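Local coordinates for protein ethylbenzene dehydrogenase alpha-subunit (Aromatoleum aromaticum, PDB 2IVF) that belongs to the molybdopterin oxidoreductase family and, as the alpha-subunit of its complex, holds molybdenum, two pterin guanine dinucleotide ligands and an iron/sulfur cluster, at residues Arg869-Asp880 with Ile903-Lys914; Gln767-Thr775 with Glu785-Tyr793. One frame throughout, in Å; residues are numbered along the deposited sequence.

Contact 1. Residues Arg869-Asp880 with Ile903-Lys914; sequences RGQPVVHMNSKD and IMVRTAPNVQPK
Strands V873-N877 and I903-A908 pair in parallel, V873 level with M904 and M876 with T907, their axes 4.5 Å apart at closest and turned by 32°. Backbone bonds run from V874 N to M904 O, R906 N to V874 O, M876 N to R906 O and A908 N to M876 O. On the face carrying V873, H875, M904 and R906, the R906 chain lies beside H875, and its CD sits over the imidazole centre, 3.5 Å from the centroid, a CH-pi contact. The chain turns about CG-CD (chi3 -78°), and the guanidinium plane ends 74° from the ring. R869 reaches across the same face, and its NH1 donates to V905 O (2.9 Å) from above the carbonyl plane. The two arginines come close, R869 NE to R906 NH2 3.4 Å, and both donate to W130 O of the beta-subunit, which probably offsets their like charges; R869 NH2 also has a salt bridge to D888. On the other face V874 CG1 is pressed against I903 CG2 at 3.4 Å, tighter than usual for carbons. Past the strands, N877 works both ways: OD1 caps the following helix through D880 N, while ND2 grips V911 O (2.8 Å). D880 OD2 takes K914 N on its syn lone pair at 2.7 Å, almost straight, and OD1 forms a salt bridge with K914 NZ (2.8 Å). This is a parallel strand pair inside the molybdopterin dinucleotide binding domain, of the double-psi beta-barrel clan, packed along its length against the beta-subunit, from Q871 on P115 to P913 on W139.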
loop_
_atom_site.group_PDB
_atom_site.type_symbol
_atom_site.label_atom_id
_atom_site.label_comp_id
_atom_site.label_asym_id
_atom_site.label_seq_id
_atom_site.Cartn_x
_atom_site.Cartn_y
_atom_site.Cartn_z
ATOM N N ARG A 869 -8.823 1.795 -8.365
ATOM C CA ARG A 869 -9.522 1.613 -9.656
ATOM C C ARG A 869 -9.321 0.212 -10.259
ATOM O O ARG A 869 -9.944 -0.118 -11.254
ATOM C CB ARG A 869 -9.106 2.672 -10.657
ATOM C CG ARG A 869 -9.316 4.136 -10.246
ATOM C CD ARG A 869 -9.313 5.017 -11.475
ATOM N NE ARG A 869 -9.505 6.412 -11.123
ATOM C CZ ARG A 869 -9.374 7.422 -11.961
ATOM N NH1 ARG A 869 -9.110 7.209 -13.255
ATOM N NH2 ARG A 869 -9.538 8.663 -11.507
ATOM N N GLY A 870 -8.440 -0.583 -9.651
ATOM C CA GLY A 870 -8.305 -2.028 -9.960
ATOM C C GLY A 870 -7.489 -2.288 -11.198
ATOM O O GLY A 870 -7.516 -3.380 -11.752
ATOM N N GLN A 871 -6.768 -1.271 -11.644
ATOM C CA GLN A 871 -6.064 -1.313 -12.928
ATOM C C GLN A 871 -4.956 -0.279 -12.952
ATOM O O GLN A 871 -4.955 0.629 -12.120
ATOM C CB GLN A 871 -7.058 -0.999 -14.072
ATOM C CG GLN A 871 -7.655 0.350 -13.957
ATOM C CD GLN A 871 -8.912 0.463 -14.746
ATOM O OE1 GLN A 871 -10.012 0.404 -14.202
ATOM N NE2 GLN A 871 -8.764 0.547 -16.037
ATOM N N PRO A 872 -4.034 -0.388 -13.918
ATOM C CA PRO A 872 -3.013 0.619 -14.030
ATOM C C PRO A 872 -3.571 2.013 -14.308
ATOM O O PRO A 872 -4.540 2.162 -15.069
ATOM C CB PRO A 872 -2.170 0.120 -15.199
ATOM C CG PRO A 872 -2.328 -1.405 -15.153
ATOM C CD PRO A 872 -3.820 -1.458 -14.910
ATOM N N VAL A 873 -2.960 3.014 -13.674
ATOM C CA VAL A 873 -3.387 4.421 -13.762
ATOM C C VAL A 873 -2.174 5.307 -13.957
ATOM O O VAL A 873 -1.144 5.102 -13.294
ATOM C CB VAL A 873 -4.133 4.841 -12.480
ATOM C CG1 VAL A 873 -4.468 6.345 -12.462
ATOM C CG2 VAL A 873 -5.476 4.064 -12.372
ATOM N N VAL A 874 -2.265 6.285 -14.860
ATOM C CA VAL A 874 -1.265 7.327 -14.909
ATOM C C VAL A 874 -1.851 8.616 -14.317
ATOM O O VAL A 874 -2.954 9.011 -14.671
ATOM C CB VAL A 874 -0.739 7.614 -16.322
ATOM C CG1 VAL A 874 -1.878 8.044 -17.249
ATOM C CG2 VAL A 874 0.331 8.679 -16.243
ATOM N N HIS A 875 -1.144 9.234 -13.357
ATOM C CA HIS A 875 -1.606 10.504 -12.805
ATOM C C HIS A 875 -1.034 11.633 -13.647
ATOM O O HIS A 875 0.181 11.701 -13.871
ATOM C CB HIS A 875 -1.151 10.750 -11.373
ATOM C CG HIS A 875 -1.605 9.712 -10.383
ATOM N ND1 HIS A 875 -1.850 10.021 -9.059
ATOM C CD2 HIS A 875 -1.824 8.382 -10.508
ATOM C CE1 HIS A 875 -2.223 8.922 -8.416
ATOM N NE2 HIS A 875 -2.214 7.916 -9.271
ATOM N N MET A 876 -1.918 12.499 -14.116
ATOM C CA MET A 876 -1.525 13.640 -14.915
ATOM C C MET A 876 -2.032 14.900 -14.280
ATOM O O MET A 876 -3.116 14.918 -13.693
ATOM C CB MET A 876 -2.148 13.572 -16.307
ATOM C CG MET A 876 -1.713 12.435 -17.166
ATOM S SD MET A 876 -2.491 12.570 -18.785
ATOM C CE MET A 876 -1.682 14.083 -19.386
ATOM N N ASN A 877 -1.283 15.980 -14.417
ATOM C CA ASN A 877 -1.819 17.292 -14.068
ATOM C C ASN A 877 -3.076 17.596 -14.859
ATOM O O ASN A 877 -3.146 17.381 -16.076
ATOM C CB ASN A 877 -0.778 18.375 -14.364
ATOM C CG ASN A 877 -1.287 19.761 -14.026
ATOM O OD1 ASN A 877 -1.938 20.429 -14.862
ATOM N ND2 ASN A 877 -1.083 20.161 -12.785
ATOM N N SER A 878 -4.088 18.134 -14.173
ATOM C CA SER A 878 -5.397 18.346 -14.798
ATOM C C SER A 878 -5.336 19.198 -16.052
ATOM O O SER A 878 -6.008 18.909 -17.028
ATOM C CB SER A 878 -6.354 19.055 -13.805
ATOM O OG SER A 878 -6.384 18.371 -12.587
ATOM N N LYS A 879 -4.567 20.275 -16.012
ATOM C CA LYS A 879 -4.480 21.143 -17.157
ATOM C C LYS A 879 -3.738 20.483 -18.291
ATOM O O LYS A 879 -4.145 20.619 -19.426
ATOM C CB LYS A 879 -3.832 22.476 -16.820
ATOM C CG LYS A 879 -3.913 23.473 -17.960
ATOM C CD LYS A 879 -3.286 24.797 -17.534
ATOM C CE LYS A 879 -3.671 25.932 -18.449
ATOM N NZ LYS A 879 -2.771 25.965 -19.625
ATOM N N ASP A 880 -2.645 19.788 -17.994
ATOM C CA ASP A 880 -1.972 18.992 -19.016
ATOM C C ASP A 880 -2.931 18.061 -19.710
ATOM O O ASP A 880 -2.901 17.937 -20.930
ATOM C CB ASP A 880 -0.876 18.137 -18.411
ATOM C CG ASP A 880 0.331 18.939 -17.987
ATOM O OD1 ASP A 880 0.491 20.095 -18.415
ATOM O OD2 ASP A 880 1.156 18.371 -17.268
ATOM N N ILE A 903 -2.846 3.192 -20.716
ATOM C CA ILE A 903 -3.097 3.270 -19.292
ATOM C C ILE A 903 -4.247 4.218 -19.053
ATOM O O ILE A 903 -4.448 5.141 -19.849
ATOM C CB ILE A 903 -1.811 3.751 -18.614
ATOM C CG1 ILE A 903 -1.858 3.502 -17.120
ATOM C CG2 ILE A 903 -1.519 5.182 -19.033
ATOM C CD1 ILE A 903 -0.441 3.567 -16.460
ATOM N N MET A 904 -5.031 3.949 -18.013
ATOM C CA MET A 904 -6.131 4.823 -17.602
ATOM C C MET A 904 -5.591 6.075 -16.943
ATOM O O MET A 904 -4.640 6.004 -16.165
ATOM C CB MET A 904 -7.075 4.108 -16.649
ATOM C CG MET A 904 -8.131 5.050 -15.997
ATOM S SD MET A 904 -9.286 4.156 -14.982
ATOM C CE MET A 904 -10.420 3.477 -16.208
ATOM N N VAL A 905 -6.249 7.208 -17.180
ATOM C CA VAL A 905 -5.778 8.479 -16.718
ATOM C C VAL A 905 -6.531 8.883 -15.458
ATOM O O VAL A 905 -7.761 8.757 -15.353
ATOM C CB VAL A 905 -5.967 9.573 -17.775
ATOM C CG1 VAL A 905 -5.606 10.986 -17.199
ATOM C CG2 VAL A 905 -5.115 9.277 -19.005
ATOM N N ARG A 906 -5.754 9.295 -14.482
ATOM C CA ARG A 906 -6.260 10.051 -13.333
ATOM C C ARG A 906 -5.768 11.489 -13.470
ATOM O O ARG A 906 -4.590 11.710 -13.596
ATOM C CB ARG A 906 -5.683 9.457 -12.070
ATOM C CG ARG A 906 -5.780 10.364 -10.821
ATOM C CD ARG A 906 -5.444 9.579 -9.567
ATOM N NE ARG A 906 -6.561 8.763 -9.154
ATOM C CZ ARG A 906 -6.487 7.514 -8.728
ATOM N NH1 ARG A 906 -5.341 6.868 -8.672
ATOM N NH2 ARG A 906 -7.603 6.909 -8.395
ATOM N N THR A 907 -6.659 12.471 -13.431
ATOM C CA THR A 907 -6.222 13.876 -13.477
ATOM C C THR A 907 -6.214 14.421 -12.065
ATOM O O THR A 907 -7.119 14.131 -11.299
ATOM C CB THR A 907 -7.128 14.732 -14.364
ATOM O OG1 THR A 907 -8.470 14.687 -13.878
ATOM C CG2 THR A 907 -7.124 14.222 -15.780
ATOM N N ALA A 908 -5.175 15.168 -11.705
ATOM C CA ALA A 908 -5.089 15.754 -10.360
ATOM C C ALA A 908 -4.322 17.073 -10.445
ATOM O O ALA A 908 -3.376 17.174 -11.191
ATOM C CB ALA A 908 -4.415 14.787 -9.411
ATOM N N PRO A 909 -4.726 18.085 -9.665
ATOM C CA PRO A 909 -3.918 19.310 -9.596
ATOM C C PRO A 909 -2.574 19.128 -8.891
ATOM O O PRO A 909 -1.738 20.018 -8.935
ATOM C CB PRO A 909 -4.791 20.279 -8.819
ATOM C CG PRO A 909 -5.843 19.509 -8.206
ATOM C CD PRO A 909 -5.953 18.176 -8.879
ATOM N N ASN A 910 -2.394 18.013 -8.192
ATOM C CA ASN A 910 -1.207 17.840 -7.393
ATOM C C ASN A 910 -0.030 17.283 -8.179
ATOM O O ASN A 910 1.031 17.146 -7.629
ATOM C CB ASN A 910 -1.462 16.993 -6.158
ATOM C CG ASN A 910 -2.047 15.635 -6.486
ATOM O OD1 ASN A 910 -1.640 14.997 -7.439
ATOM N ND2 ASN A 910 -3.020 15.218 -5.713
ATOM N N VAL A 911 -0.247 16.951 -9.437
ATOM C CA VAL A 911 0.855 16.532 -10.325
ATOM C C VAL A 911 1.516 17.764 -10.886
ATOM O O VAL A 911 0.846 18.700 -11.357
ATOM C CB VAL A 911 0.320 15.666 -11.468
ATOM C CG1 VAL A 911 1.473 15.275 -12.426
ATOM C CG2 VAL A 911 -0.357 14.432 -10.898
ATOM N N GLN A 912 2.838 17.796 -10.887
ATOM C CA GLN A 912 3.511 18.949 -11.462
ATOM C C GLN A 912 3.241 19.011 -12.951
ATOM O O GLN A 912 3.258 17.958 -13.643
ATOM C CB GLN A 912 5.009 18.872 -11.184
ATOM C CG GLN A 912 5.740 20.082 -11.668
ATOM C CD GLN A 912 7.204 20.104 -11.250
ATOM O OE1 GLN A 912 8.048 20.461 -12.039
ATOM N NE2 GLN A 912 7.498 19.735 -10.007
ATOM N N PRO A 913 3.001 20.214 -13.500
ATOM C CA PRO A 913 2.930 20.280 -14.962
ATOM C C PRO A 913 4.113 19.618 -15.675
ATOM O O PRO A 913 5.277 19.890 -15.329
ATOM C CB PRO A 913 2.965 21.790 -15.248
ATOM C CG PRO A 913 2.206 22.373 -14.059
ATOM C CD PRO A 913 2.754 21.537 -12.893
ATOM N N LYS A 914 3.791 18.787 -16.660
ATOM C CA LYS A 914 4.770 18.052 -17.495
ATOM C C LYS A 914 5.489 16.962 -16.723
ATOM O O LYS A 914 6.429 16.381 -17.202
ATOM C CB LYS A 914 5.753 18.985 -18.195
ATOM C CG LYS A 914 5.090 20.105 -19.043
ATOM C CD LYS A 914 3.920 19.638 -19.909
ATOM C CE LYS A 914 3.179 20.855 -20.587
ATOM N NZ LYS A 914 2.442 21.683 -19.537
HETATM O O HOH W 1 -5.532 0.917 -17.168
HETATM O O HOH W 2 -1.626 12.593 -8.088
#

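Contact 2. Residues Gln767-Thr775 with Glu785-Tyr793. With GOL (glycerol), chain F; ACT (acetate ion), chain J.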
loop_
_atom_site.group_PDB
_atom_site.type_symbol
_atom_site.label_atom_id
_atom_site.label_comp_id
_atom_site.label_asym_id
_atom_site.label_seq_id
_atom_site.Cartn_x
_atom_site.Cartn_y
_atom_site.Cartn_z
ATOM N N GLN A 767 7.972 -11.743 18.512
ATOM C CA GLN A 767 8.897 -10.752 17.978
ATOM C C GLN A 767 9.881 -10.313 19.041
ATOM O O GLN A 767 9.643 -10.440 20.246
ATOM C CB GLN A 767 8.170 -9.509 17.435
ATOM C CG GLN A 767 7.617 -8.688 18.506
ATOM C CD GLN A 767 6.960 -7.399 17.983
ATOM O OE1 GLN A 767 5.830 -7.463 17.523
ATOM N NE2 GLN A 767 7.640 -6.248 18.086
ATOM N N THR A 768 10.999 -9.782 18.566
ATOM C CA THR A 768 12.049 -9.247 19.409
ATOM C C THR A 768 12.860 -8.188 18.684
ATOM O O THR A 768 13.188 -8.351 17.511
ATOM C CB THR A 768 13.021 -10.357 19.954
ATOM O OG1 THR A 768 13.675 -9.811 21.089
ATOM C CG2 THR A 768 14.100 -10.841 18.946
ATOM N N ARG A 769 13.165 -7.104 19.397
ATOM C CA ARG A 769 14.144 -6.112 18.925
ATOM C C ARG A 769 15.490 -6.746 18.674
ATOM O O ARG A 769 15.974 -7.545 19.454
ATOM C CB ARG A 769 14.293 -4.981 19.954
ATOM C CG ARG A 769 13.273 -3.903 19.774
ATOM C CD ARG A 769 13.216 -3.101 20.966
ATOM N NE ARG A 769 12.767 -1.745 20.724
ATOM C CZ ARG A 769 11.529 -1.286 20.882
ATOM N NH1 ARG A 769 10.530 -2.103 21.107
ATOM N NH2 ARG A 769 11.314 0.013 20.747
ATOM N N PHE A 770 16.120 -6.390 17.578
ATOM C CA PHE A 770 17.467 -6.870 17.358
ATOM C C PHE A 770 18.475 -6.104 18.189
ATOM O O PHE A 770 18.264 -4.921 18.551
ATOM C CB PHE A 770 17.813 -6.949 15.870
ATOM C CG PHE A 770 17.749 -5.654 15.089
ATOM C CD1 PHE A 770 18.760 -4.682 15.207
ATOM C CD2 PHE A 770 16.820 -5.514 14.071
ATOM C CE1 PHE A 770 18.740 -3.526 14.385
ATOM C CE2 PHE A 770 16.826 -4.399 13.249
ATOM C CZ PHE A 770 17.784 -3.414 13.399
ATOM N N LEU A 771 19.535 -6.779 18.565
ATOM C CA LEU A 771 20.478 -6.193 19.500
ATOM C C LEU A 771 21.774 -5.720 18.834
ATOM O O LEU A 771 22.662 -5.167 19.481
ATOM C CB LEU A 771 20.800 -7.193 20.590
ATOM C CG LEU A 771 19.579 -7.686 21.374
ATOM C CD1 LEU A 771 20.042 -8.687 22.400
ATOM C CD2 LEU A 771 18.892 -6.488 22.040
ATOM N N SER A 772 21.888 -5.972 17.556
ATOM C CA SER A 772 23.061 -5.522 16.800
ATOM C C SER A 772 22.791 -5.667 15.309
ATOM O O SER A 772 21.779 -6.250 14.915
ATOM C CB SER A 772 24.298 -6.326 17.160
ATOM O OG SER A 772 24.336 -7.520 16.455
ATOM N N MET A 773 23.701 -5.115 14.498
ATOM C CA MET A 773 23.618 -5.210 13.065
ATOM C C MET A 773 24.313 -6.479 12.525
ATOM O O MET A 773 24.497 -6.603 11.304
ATOM C CB MET A 773 24.272 -3.956 12.414
ATOM C CG MET A 773 23.574 -2.623 12.631
ATOM S SD MET A 773 21.907 -2.622 12.075
ATOM C CE MET A 773 21.319 -1.127 12.858
ATOM N N GLY A 774 24.684 -7.397 13.404
ATOM C CA GLY A 774 25.301 -8.656 13.000
ATOM C C GLY A 774 26.741 -8.435 12.609
ATOM O O GLY A 774 27.386 -7.547 13.131
ATOM N N THR A 775 27.240 -9.224 11.656
ATOM C CA THR A 775 28.678 -9.281 11.357
ATOM C C THR A 775 28.998 -8.774 9.941
ATOM O O THR A 775 30.162 -8.783 9.537
ATOM C CB THR A 775 29.200 -10.729 11.487
ATOM O OG1 THR A 775 28.462 -11.580 10.611
ATOM C CG2 THR A 775 29.078 -11.239 12.900
ATOM N N GLU A 785 26.634 1.594 17.592
ATOM C CA GLU A 785 26.158 0.348 18.137
ATOM C C GLU A 785 24.677 0.501 18.335
ATOM O O GLU A 785 24.149 1.646 18.333
ATOM C CB GLU A 785 26.882 -0.104 19.415
ATOM C CG GLU A 785 27.100 0.875 20.490
ATOM C CD GLU A 785 28.173 1.937 20.180
ATOM O OE1 GLU A 785 29.353 1.633 19.855
ATOM O OE2 GLU A 785 27.783 3.094 20.301
ATOM N N VAL A 786 23.995 -0.629 18.409
ATOM C CA VAL A 786 22.558 -0.628 18.685
ATOM C C VAL A 786 22.363 -0.637 20.197
ATOM O O VAL A 786 22.989 -1.420 20.890
ATOM C CB VAL A 786 21.856 -1.842 18.048
ATOM C CG1 VAL A 786 20.414 -1.892 18.504
ATOM C CG2 VAL A 786 21.998 -1.860 16.459
ATOM N N ASP A 787 21.538 0.285 20.696
ATOM C CA ASP A 787 21.180 0.390 22.098
ATOM C C ASP A 787 19.640 0.463 22.086
ATOM O O ASP A 787 19.040 1.439 21.649
ATOM C CB ASP A 787 21.772 1.636 22.722
ATOM C CG ASP A 787 21.309 1.854 24.147
ATOM O OD1 ASP A 787 20.339 1.186 24.609
ATOM O OD2 ASP A 787 21.896 2.699 24.825
ATOM N N VAL A 788 19.011 -0.609 22.497
ATOM C CA VAL A 788 17.566 -0.710 22.332
ATOM C C VAL A 788 16.823 0.302 23.160
ATOM O O VAL A 788 15.635 0.474 22.974
ATOM C CB VAL A 788 17.061 -2.152 22.678
ATOM C CG1 VAL A 788 17.645 -3.153 21.668
ATOM C CG2 VAL A 788 17.359 -2.541 24.141
ATOM N N THR A 789 17.507 0.985 24.079
ATOM C CA THR A 789 16.857 2.007 24.905
ATOM C C THR A 789 16.782 3.360 24.234
ATOM O O THR A 789 16.278 4.281 24.811
ATOM C CB THR A 789 17.574 2.213 26.243
ATOM O OG1 THR A 789 18.867 2.802 26.016
ATOM C CG2 THR A 789 17.701 0.923 27.041
ATOM N N LYS A 790 17.343 3.513 23.030
ATOM C CA LYS A 790 17.257 4.783 22.302
ATOM C C LYS A 790 17.150 4.577 20.820
ATOM O O LYS A 790 17.542 3.501 20.320
ATOM C CB LYS A 790 18.517 5.600 22.555
ATOM C CG LYS A 790 19.775 4.909 22.130
ATOM C CD LYS A 790 21.080 5.672 22.525
ATOM C CE LYS A 790 21.062 6.053 23.946
ATOM N NZ LYS A 790 22.437 6.157 24.509
ATOM N N PRO A 791 16.644 5.593 20.087
ATOM C CA PRO A 791 16.570 5.472 18.662
ATOM C C PRO A 791 17.929 5.197 17.996
ATOM O O PRO A 791 18.991 5.641 18.463
ATOM C CB PRO A 791 15.974 6.811 18.208
ATOM C CG PRO A 791 15.223 7.317 19.365
ATOM C CD PRO A 791 16.038 6.863 20.552
ATOM N N ILE A 792 17.857 4.325 17.010
ATOM C CA ILE A 792 18.992 3.955 16.194
ATOM C C ILE A 792 19.284 5.148 15.327
ATOM O O ILE A 792 18.383 5.662 14.759
ATOM C CB ILE A 792 18.672 2.730 15.335
ATOM C CG1 ILE A 792 18.561 1.480 16.227
ATOM C CG2 ILE A 792 19.781 2.507 14.239
ATOM C CD1 ILE A 792 18.038 0.242 15.536
ATOM N N TYR A 793 20.541 5.582 15.259
ATOM C CA TYR A 793 20.962 6.595 14.273
ATOM C C TYR A 793 22.411 6.266 13.912
ATOM O O TYR A 793 23.134 5.660 14.705
ATOM C CB TYR A 793 20.855 8.044 14.814
ATOM C CG TYR A 793 21.794 8.352 15.938
ATOM C CD1 TYR A 793 21.416 8.127 17.257
ATOM C CD2 TYR A 793 23.051 8.894 15.713
ATOM C CE1 TYR A 793 22.259 8.431 18.296
ATOM C CE2 TYR A 793 23.915 9.146 16.738
ATOM C CZ TYR A 793 23.512 8.939 18.025
ATOM O OH TYR A 793 24.348 9.207 19.040
HETATM C C1 GOL F . 14.623 2.193 18.856
HETATM O O1 GOL F . 13.213 2.306 18.847
HETATM C C2 GOL F . 15.141 0.997 19.640
HETATM O O2 GOL F . 14.289 0.603 20.683
HETATM C C3 GOL F . 15.267 -0.225 18.784
HETATM O O3 GOL F . 15.645 -1.323 19.576
HETATM C C ACT J . 26.112 -3.631 19.212
HETATM O O ACT J . 25.462 -2.966 18.354
HETATM O OXT ACT J . 25.466 -4.448 19.941
HETATM C CH3 ACT J . 27.604 -3.483 19.360
HETATM O O HOH W 3 22.265 -3.832 21.791
#
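V786 sets its two methyls against the chain from F770 to M773. CG1, anti to the backbone N (chi1 173°), faces F770 O at 3.7 Å, while CG2 meets M773 CE, also at 3.7 Å, and approaches the F770 ring at its edge. The bend of M773 at chi2 (-57°) brings CE back to V786 and on toward I792 CG2, which it meets tip to tip; I792 CD1 closes the group against F770 CE1 at 4.0 Å. F770, M773 and I792 are buried, and this is the enclosed end. At the exposed rim V788 CG1 still closes on L771 CD2 (3.6 Å), but there small molecules join in. Water 3 donates to both L771 O and V786 O, and an acetate is held by V786 N (2.8 Å). A glycerol lies at the edge of the R769 guanidinium: its O2 accepts from NE (2.8 Å) and NH2 and donates to V788 O (2.7 Å), bridging the two segments. The V788 loop is shaped by a type I turn from D787 to K790, where D787 OD1 takes T789 N and OG1 from one face of its carboxylate. The glycerol is also bonded to D242 and Y122, and R769 NH1 has a salt bridge to a MES molecule. The side-chain contacts that join the segments directly are thus apolar, and the polar bridges are made by water and a glycerol probably from the crystallisation liquor.

Overall arrangement
The chain reaches contact 2 first and closes it before contact 1 opens, so the two stand in series. Their centres are 42 Å apart and their nearest atoms about 30 Å, and they share no sheet. Contact 2 leads from strand 767-769, at the edge of a three-stranded antiparallel sheet, into the loop between helices 777-781 and 796-800. Contact 1 belongs to the six-stranded mixed sheet of the dinucleotide binding domain, with 915-917 and 891-895 as flanking strands. The side chain of Q912 stops about 8 Å short of MGD, and that of F770 about 13 Å short of the iron/sulfur cluster. Among the two, contact 1 alone touches the beta-subunit, which makes it part of the subunit interface.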